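PDB 6QK4: membrane-bound lytic murein transglycosylase A from Burkholderia pseudomallei, which probably cleaves the beta-1,4 linkage between N-acetylmuramic acid and N-acetylglucosamine in peptidoglycan, with formation of a 1,6-anhydro bond in the N-acetylmuramic acid residue. Local coordinates for residues Thr290-Pro293 with Met294-Ala297; Thr310-Gly314 with Gly315-Asp319; Val28-Gln31 with Gln32-Gly35. All blocks are in the same frame, centred on the assembly; numbering follows the deposited sequence.

Contact 1: residues Thr290-Pro293 with Met294-Ala297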
loop_
_atom_site.group_PDB
_atom_site.type_symbol
_atom_site.label_atom_id
_atom_site.label_comp_id
_atom_site.label_asym_id
_atom_site.label_seq_id
_atom_site.Cartn_x
_atom_site.Cartn_y
_atom_site.Cartn_z
ATOM N N THR A 290 12.991 7.773 -6.599
ATOM C CA THR A 290 12.533 8.392 -5.346
ATOM C C THR A 290 13.536 7.993 -4.231
ATOM O O THR A 290 14.698 7.687 -4.532
ATOM C CB THR A 290 11.040 8.051 -5.099
ATOM O OG1 THR A 290 10.619 8.757 -3.931
ATOM C CG2 THR A 290 10.798 6.546 -4.802
ATOM N N THR A 291 13.120 7.987 -2.967
ATOM C CA THR A 291 13.982 7.540 -1.874
ATOM C C THR A 291 13.182 6.671 -0.911
ATOM O O THR A 291 11.953 6.700 -0.900
ATOM C CB THR A 291 14.604 8.728 -1.077
ATOM O OG1 THR A 291 13.565 9.651 -0.715
ATOM C CG2 THR A 291 15.621 9.476 -1.935
ATOM N N ARG A 292 13.922 5.925 -0.055
ATOM C CA ARG A 292 13.268 5.057 0.932
ATOM C C ARG A 292 12.868 5.860 2.159
ATOM O O ARG A 292 13.637 6.681 2.627
ATOM C CB ARG A 292 14.214 3.966 1.379
ATOM C CG ARG A 292 14.700 3.057 0.311
ATOM C CD ARG A 292 15.165 1.752 0.945
ATOM N NE ARG A 292 15.290 0.795 -0.133
ATOM C CZ ARG A 292 14.419 -0.165 -0.378
ATOM N NH1 ARG A 292 13.387 -0.333 0.440
ATOM N NH2 ARG A 292 14.621 -0.983 -1.401
ATOM N N PRO A 293 11.730 5.546 2.751
ATOM C CA PRO A 293 11.188 6.409 3.814
ATOM C C PRO A 293 12.034 6.521 5.081
ATOM O O PRO A 293 12.052 7.597 5.700
ATOM C CB PRO A 293 9.824 5.759 4.124
ATOM C CG PRO A 293 9.786 4.439 3.381
ATOM C CD PRO A 293 10.768 4.552 2.229
ATOM N N MET A 294 12.670 5.454 5.548
ATOM C CA MET A 294 13.304 5.614 6.866
ATOM C C MET A 294 14.782 5.924 6.762
ATOM O O MET A 294 15.324 6.699 7.566
ATOM C CB MET A 294 13.108 4.364 7.741
ATOM C CG MET A 294 11.703 3.781 7.676
ATOM S SD MET A 294 10.633 4.601 8.868
ATOM C CE MET A 294 10.116 3.259 9.920
ATOM N N THR A 295 15.430 5.385 5.750
ATOM C CA THR A 295 16.858 5.618 5.583
ATOM C C THR A 295 17.165 6.736 4.621
ATOM O O THR A 295 18.331 7.155 4.533
ATOM C CB THR A 295 17.541 4.385 5.030
ATOM O OG1 THR A 295 16.994 4.146 3.720
ATOM C CG2 THR A 295 17.254 3.177 5.956
ATOM N N ASN A 296 16.182 7.174 3.812
ATOM C CA ASN A 296 16.378 8.201 2.801
ATOM C C ASN A 296 17.336 7.774 1.688
ATOM O O ASN A 296 17.793 8.600 0.916
ATOM C CB ASN A 296 16.844 9.525 3.427
ATOM C CG ASN A 296 16.490 10.733 2.553
ATOM O OD1 ASN A 296 15.363 10.853 2.051
ATOM N ND2 ASN A 296 17.449 11.633 2.380
ATOM N N ALA A 297 17.621 6.485 1.533
ATOM C CA ALA A 297 18.500 6.089 0.442
ATOM C C ALA A 297 17.751 6.109 -0.911
ATOM O O ALA A 297 16.517 5.992 -0.948
ATOM C CB ALA A 297 19.022 4.680 0.694
#

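Contact 2: residues Thr310-Gly314 with Gly315-Asp319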
loop_
_atom_site.group_PDB
_atom_site.type_symbol
_atom_site.label_atom_id
_atom_site.label_comp_id
_atom_site.label_asym_id
_atom_site.label_seq_id
_atom_site.Cartn_x
_atom_site.Cartn_y
_atom_site.Cartn_z
ATOM N N THR A 310 -8.322 7.485 -3.646
ATOM C CA THR A 310 -9.040 8.746 -3.546
ATOM C C THR A 310 -8.113 9.910 -3.196
ATOM O O THR A 310 -8.385 11.044 -3.603
ATOM C CB THR A 310 -10.167 8.606 -2.517
ATOM O OG1 THR A 310 -9.569 8.263 -1.277
ATOM C CG2 THR A 310 -11.061 7.492 -2.880
ATOM N N ALA A 311 -6.963 9.654 -2.556
ATOM C CA ALA A 311 -6.030 10.723 -2.267
ATOM C C ALA A 311 -5.000 10.965 -3.372
ATOM O O ALA A 311 -4.205 11.912 -3.254
ATOM C CB ALA A 311 -5.288 10.400 -0.987
ATOM N N ILE A 312 -4.969 10.145 -4.421
ATOM C CA ILE A 312 -3.855 10.150 -5.401
ATOM C C ILE A 312 -4.325 10.937 -6.609
ATOM O O ILE A 312 -4.969 10.403 -7.526
ATOM C CB ILE A 312 -3.422 8.740 -5.787
ATOM C CG1 ILE A 312 -3.180 7.918 -4.539
ATOM C CG2 ILE A 312 -2.173 8.739 -6.740
ATOM C CD1 ILE A 312 -2.187 8.598 -3.520
ATOM N N LYS A 313 -4.057 12.233 -6.577
ATOM C CA LYS A 313 -4.524 13.138 -7.623
ATOM C C LYS A 313 -3.342 13.985 -8.099
ATOM O O LYS A 313 -2.562 14.462 -7.281
ATOM C CB LYS A 313 -5.659 14.016 -7.094
ATOM C CG LYS A 313 -6.968 13.194 -6.787
ATOM C CD LYS A 313 -7.620 12.684 -8.090
ATOM C CE LYS A 313 -8.961 11.977 -7.834
ATOM N NZ LYS A 313 -8.743 10.757 -7.005
ATOM N N GLY A 314 -3.209 14.177 -9.385
ATOM C CA GLY A 314 -2.208 15.062 -9.928
ATOM C C GLY A 314 -1.478 14.432 -11.092
ATOM O O GLY A 314 -1.949 13.453 -11.700
ATOM N N GLY A 315 -0.299 14.959 -11.398
ATOM C CA GLY A 315 0.452 14.464 -12.537
ATOM C C GLY A 315 1.485 13.456 -12.076
ATOM O O GLY A 315 1.290 12.228 -12.044
ATOM N N VAL A 316 2.639 13.997 -11.705
ATOM C CA VAL A 316 3.712 13.141 -11.193
ATOM C C VAL A 316 3.333 12.877 -9.763
ATOM O O VAL A 316 3.678 13.643 -8.848
ATOM C CB VAL A 316 5.090 13.819 -11.298
ATOM C CG1 VAL A 316 6.235 12.862 -10.757
ATOM C CG2 VAL A 316 5.378 14.221 -12.789
ATOM N N ARG A 317 2.600 11.796 -9.551
ATOM C CA ARG A 317 2.045 11.490 -8.231
ATOM C C ARG A 317 1.857 9.980 -8.169
ATOM O O ARG A 317 1.204 9.410 -9.066
ATOM C CB ARG A 317 0.693 12.190 -8.081
ATOM C CG ARG A 317 0.080 11.971 -6.706
ATOM C CD ARG A 317 0.902 12.750 -5.605
ATOM N NE ARG A 317 0.173 12.567 -4.307
ATOM C CZ ARG A 317 0.348 11.561 -3.444
ATOM N NH1 ARG A 317 1.264 10.655 -3.648
ATOM N NH2 ARG A 317 -0.423 11.441 -2.355
ATOM N N ALA A 318 2.323 9.337 -7.094
ATOM C CA ALA A 318 2.106 7.900 -7.006
ATOM C C ALA A 318 1.927 7.481 -5.548
ATOM O O ALA A 318 2.552 8.065 -4.631
ATOM C CB ALA A 318 3.273 7.156 -7.658
ATOM N N ASP A 319 1.132 6.411 -5.348
ATOM C CA ASP A 319 1.132 5.664 -4.081
ATOM C C ASP A 319 1.877 4.338 -4.309
ATOM O O ASP A 319 1.445 3.514 -5.122
ATOM C CB ASP A 319 -0.308 5.386 -3.620
ATOM C CG ASP A 319 -0.542 5.662 -2.140
ATOM O OD1 ASP A 319 0.327 6.127 -1.386
ATOM O OD2 ASP A 319 -1.672 5.379 -1.664
#

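Contact 3: residues Val28-Gln31 with Gln32-Gly35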
loop_
_atom_site.group_PDB
_atom_site.type_symbol
_atom_site.label_atom_id
_atom_site.label_comp_id
_atom_site.label_asym_id
_atom_site.label_seq_id
_atom_site.Cartn_x
_atom_site.Cartn_y
_atom_site.Cartn_z
ATOM N N VAL A 28 13.089 9.712 -24.373
ATOM C CA VAL A 28 14.521 9.745 -24.082
ATOM C C VAL A 28 15.101 8.358 -24.356
ATOM O O VAL A 28 14.386 7.384 -24.547
ATOM C CB VAL A 28 14.816 10.194 -22.645
ATOM C CG1 VAL A 28 14.207 11.558 -22.337
ATOM C CG2 VAL A 28 14.235 9.133 -21.652
ATOM N N ALA A 29 16.445 8.280 -24.439
ATOM C CA ALA A 29 17.054 6.973 -24.572
ATOM C C ALA A 29 17.083 6.285 -23.208
ATOM O O ALA A 29 17.062 6.942 -22.166
ATOM C CB ALA A 29 18.507 7.097 -25.085
ATOM N N TRP A 30 17.153 4.954 -23.209
ATOM C CA TRP A 30 17.295 4.283 -21.928
ATOM C C TRP A 30 18.542 4.764 -21.173
ATOM O O TRP A 30 18.552 4.822 -19.958
ATOM C CB TRP A 30 17.298 2.757 -22.129
ATOM C CG TRP A 30 15.911 2.230 -22.325
ATOM C CD1 TRP A 30 15.302 1.870 -23.490
ATOM C CD2 TRP A 30 14.944 2.048 -21.286
ATOM N NE1 TRP A 30 14.008 1.431 -23.225
ATOM C CE2 TRP A 30 13.778 1.532 -21.878
ATOM C CE3 TRP A 30 14.972 2.234 -19.910
ATOM C CZ2 TRP A 30 12.616 1.239 -21.136
ATOM C CZ3 TRP A 30 13.810 1.955 -19.171
ATOM C CH2 TRP A 30 12.666 1.441 -19.796
ATOM N N GLN A 31 19.603 5.145 -21.901
ATOM C CA GLN A 31 20.800 5.666 -21.270
ATOM C C GLN A 31 20.556 6.998 -20.560
ATOM O O GLN A 31 21.394 7.431 -19.759
ATOM C CB GLN A 31 21.883 5.825 -22.381
ATOM C CG GLN A 31 23.277 6.355 -21.933
ATOM C CD GLN A 31 23.399 7.926 -21.904
ATOM O OE1 GLN A 31 22.507 8.647 -22.387
ATOM N NE2 GLN A 31 24.514 8.442 -21.340
ATOM N N GLN A 32 19.425 7.673 -20.832
ATOM C CA GLN A 32 19.072 8.899 -20.136
ATOM C C GLN A 32 18.136 8.683 -18.958
ATOM O O GLN A 32 17.829 9.668 -18.261
ATOM C CB GLN A 32 18.430 9.909 -21.078
ATOM C CG GLN A 32 19.463 10.348 -22.138
ATOM C CD GLN A 32 18.844 11.123 -23.186
ATOM O OE1 GLN A 32 18.208 10.575 -24.081
ATOM N NE2 GLN A 32 19.016 12.456 -23.118
ATOM N N VAL A 33 17.762 7.433 -18.663
ATOM C CA VAL A 33 16.979 7.222 -17.422
ATOM C C VAL A 33 17.954 7.014 -16.270
ATOM O O VAL A 33 18.589 5.955 -16.158
ATOM C CB VAL A 33 16.011 6.045 -17.607
ATOM C CG1 VAL A 33 15.163 5.732 -16.282
ATOM C CG2 VAL A 33 15.113 6.290 -18.799
ATOM N N PRO A 34 18.125 8.009 -15.398
ATOM C CA PRO A 34 19.067 7.881 -14.303
ATOM C C PRO A 34 18.392 6.992 -13.275
ATOM O O PRO A 34 17.230 7.189 -12.872
ATOM C CB PRO A 34 19.253 9.321 -13.814
ATOM C CG PRO A 34 17.972 9.995 -14.179
ATOM C CD PRO A 34 17.377 9.276 -15.363
ATOM N N GLY A 35 19.056 5.960 -12.969
ATOM C CA GLY A 35 18.550 5.006 -12.038
ATOM C C GLY A 35 18.196 3.701 -12.687
ATOM O O GLY A 35 18.117 2.705 -11.984
HETATM O O HOH W 1 20.684 4.147 -17.927
#

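Contact 1: residues Thr290-Pro293 with Met294-Ala297
Thr291 and Asn296 stand side by side across a tight reversal of the chain, their side chains pointing the same way. Thr291 OG1 lies 3.5 Å from Asn296 OD1, too far to count as a bond; the hydroxyl's hydrogen-bond partner is Gln337 NE2. The Thr291 methyl, CG2, rests against the carbonyl oxygens of Asn296 and Ala297. Next to this pair, Arg292 and Thr295 repeat the parallel arrangement, Arg292 CB lying 3.6 Å from Thr295 OG1 and the rest of the arginine running extended to NE.

With chi1 at 63°, Thr295 places OG1 between its own N and carbonyl carbon, where Ala297 N donates to it over 3.3 Å in an ST turn. Two backbone bonds close the reversal. Arg292 N reaches Ala297 O at 2.7 Å, and the same oxygen meets Thr291 CA at 3.1 Å in a CA-H...O contact. Asn296 N returns to Arg292 O at 2.9 Å, four residues back, the bond that defines an alpha turn.

Pro293 and Met294, at the bend, turn their side chains away from this frame and against Gln331 and Arg334 of helix 326-334. Arg292 and Pro293 also touch Trp322. Three right-handed residues followed by Asn296 with positive phi, between antiparallel strands 285-291 and 298-307, form the connection of a beta hairpin with a four-residue loop, here within the 3D domain.

Contact 2: residues Thr310-Gly314 with Gly315-Asp319
Gly315 follows Gly314 round a sharp bend. Gly314, with phi 134°, takes a conformation in which a CB would be jammed against the preceding carbonyl oxygen. Its backbone is fixed from outside: N donates to Asp276 OD2 and O is bonded to Ser279 OG. Val316 sends its side chain away from the 310-314 arm, against Met341, while its N is held by Asn94 OD1.

Arg317 brings the chain back to that arm. Its CG is anti to the backbone N (chi1 -177°), and a bend at chi2 of 70° then turns the side chain alongside the 310-314 arm. On the way CG passes 3.7 Å from Lys313 O and 3.9 Å from Ile312 CG2. At the far end Ile312 CD1 covers one face of the guanidinium, 3.5 Å from Arg317 NH2, the two side chains crossing at about a right angle. NH1 has its strong partners beyond the turn, Thr104 OG1 and Leu102 O, so the flat group is anchored by strand 101-114, with Ile312 CD1 over one face.

Ala318 directs its methyl away, onto Ile273 and Met341, but its CA still lies 4.4 Å from Ile312 CG2. Asp319 again faces the loop: Ile312 CD1 sits 3.6 Å from Asp319 CG and 3.7 Å from Asp319 CB, again crossing nearly perpendicularly. The carboxylate is steadied by OD1, bonded to Thr104 OG1, the hydroxyl that also meets Arg317 NH1. A buried isoleucine laid across the side chains of alternate residues, Arg317 and Asp319, is how the loop that turns at Gly314-Gly315 lies back on the start of strand 317-324 in the 3D domain, which belongs to the double-psi beta-barrel clan.

Contact 3: residues Val28-Gln31 with Gln32-Gly35
Trp30 O is gripped twice: Val33 N donates to it at 3.0 Å, and a water, also 3.0 Å from Trp30 O, donates a second hydrogen bond. The same water gives a longer bond to Val33 O, bridging the two carbonyls. One residue earlier, Gln32 N reaches Ala29 O at 2.8 Å. Both backbone bonds run from i+3 to i, the pattern of a 3-10 turn.

The glutamine side chain closes a further ring. Gln32 runs extended beyond CG back along the turn, so that OE1 accepts from Ala29 N at 2.9 Å and nearly straight, 170° at the hydrogen. Ala29 CB and Val28 CB lie against that oxygen, the latter 3.7 Å from Gln32 OE1.

On the inner side Val28 CG2 meets Val33 CG2 at 4.1 Å, the valines crossing at about a right angle, and Val33 CG2 also lies 4.2 Å from Trp30 CE3. Pro89 and Trp342 extend this apolar patch. Val28, Trp30 and Val33 pack on strands 87-92 and 336-346. The chemistry implies a turn held both from within and from outside: three backbone N-H groups, of Ala29, Gln32 and Val33, are satisfied within it, while Val28 is tied to Pro89 and the Trp30 indole, through NE1, to Phe87 O.

From the N terminus, contact 3 comes first, winding the chain into a compact turn just after strand 25-27 on the way to helix 44-55. Much later contact 1 closes the hairpin between strands 285-291 and 298-307, and contact 2 then folds the loop that leaves strand 298-307 back onto strand 317-324. The three follow in series; none nests in or crosses another. Contacts 1 and 2 share the 3D domain, their centres about 19 Å apart, and both reach the same set of strands. Contact 3 lies about 21 Å from contact 1, centre to centre, its side chains tying the N-terminal segment to strand 87-92 and to strands 285-291 and 336-346 of the 3D domain region.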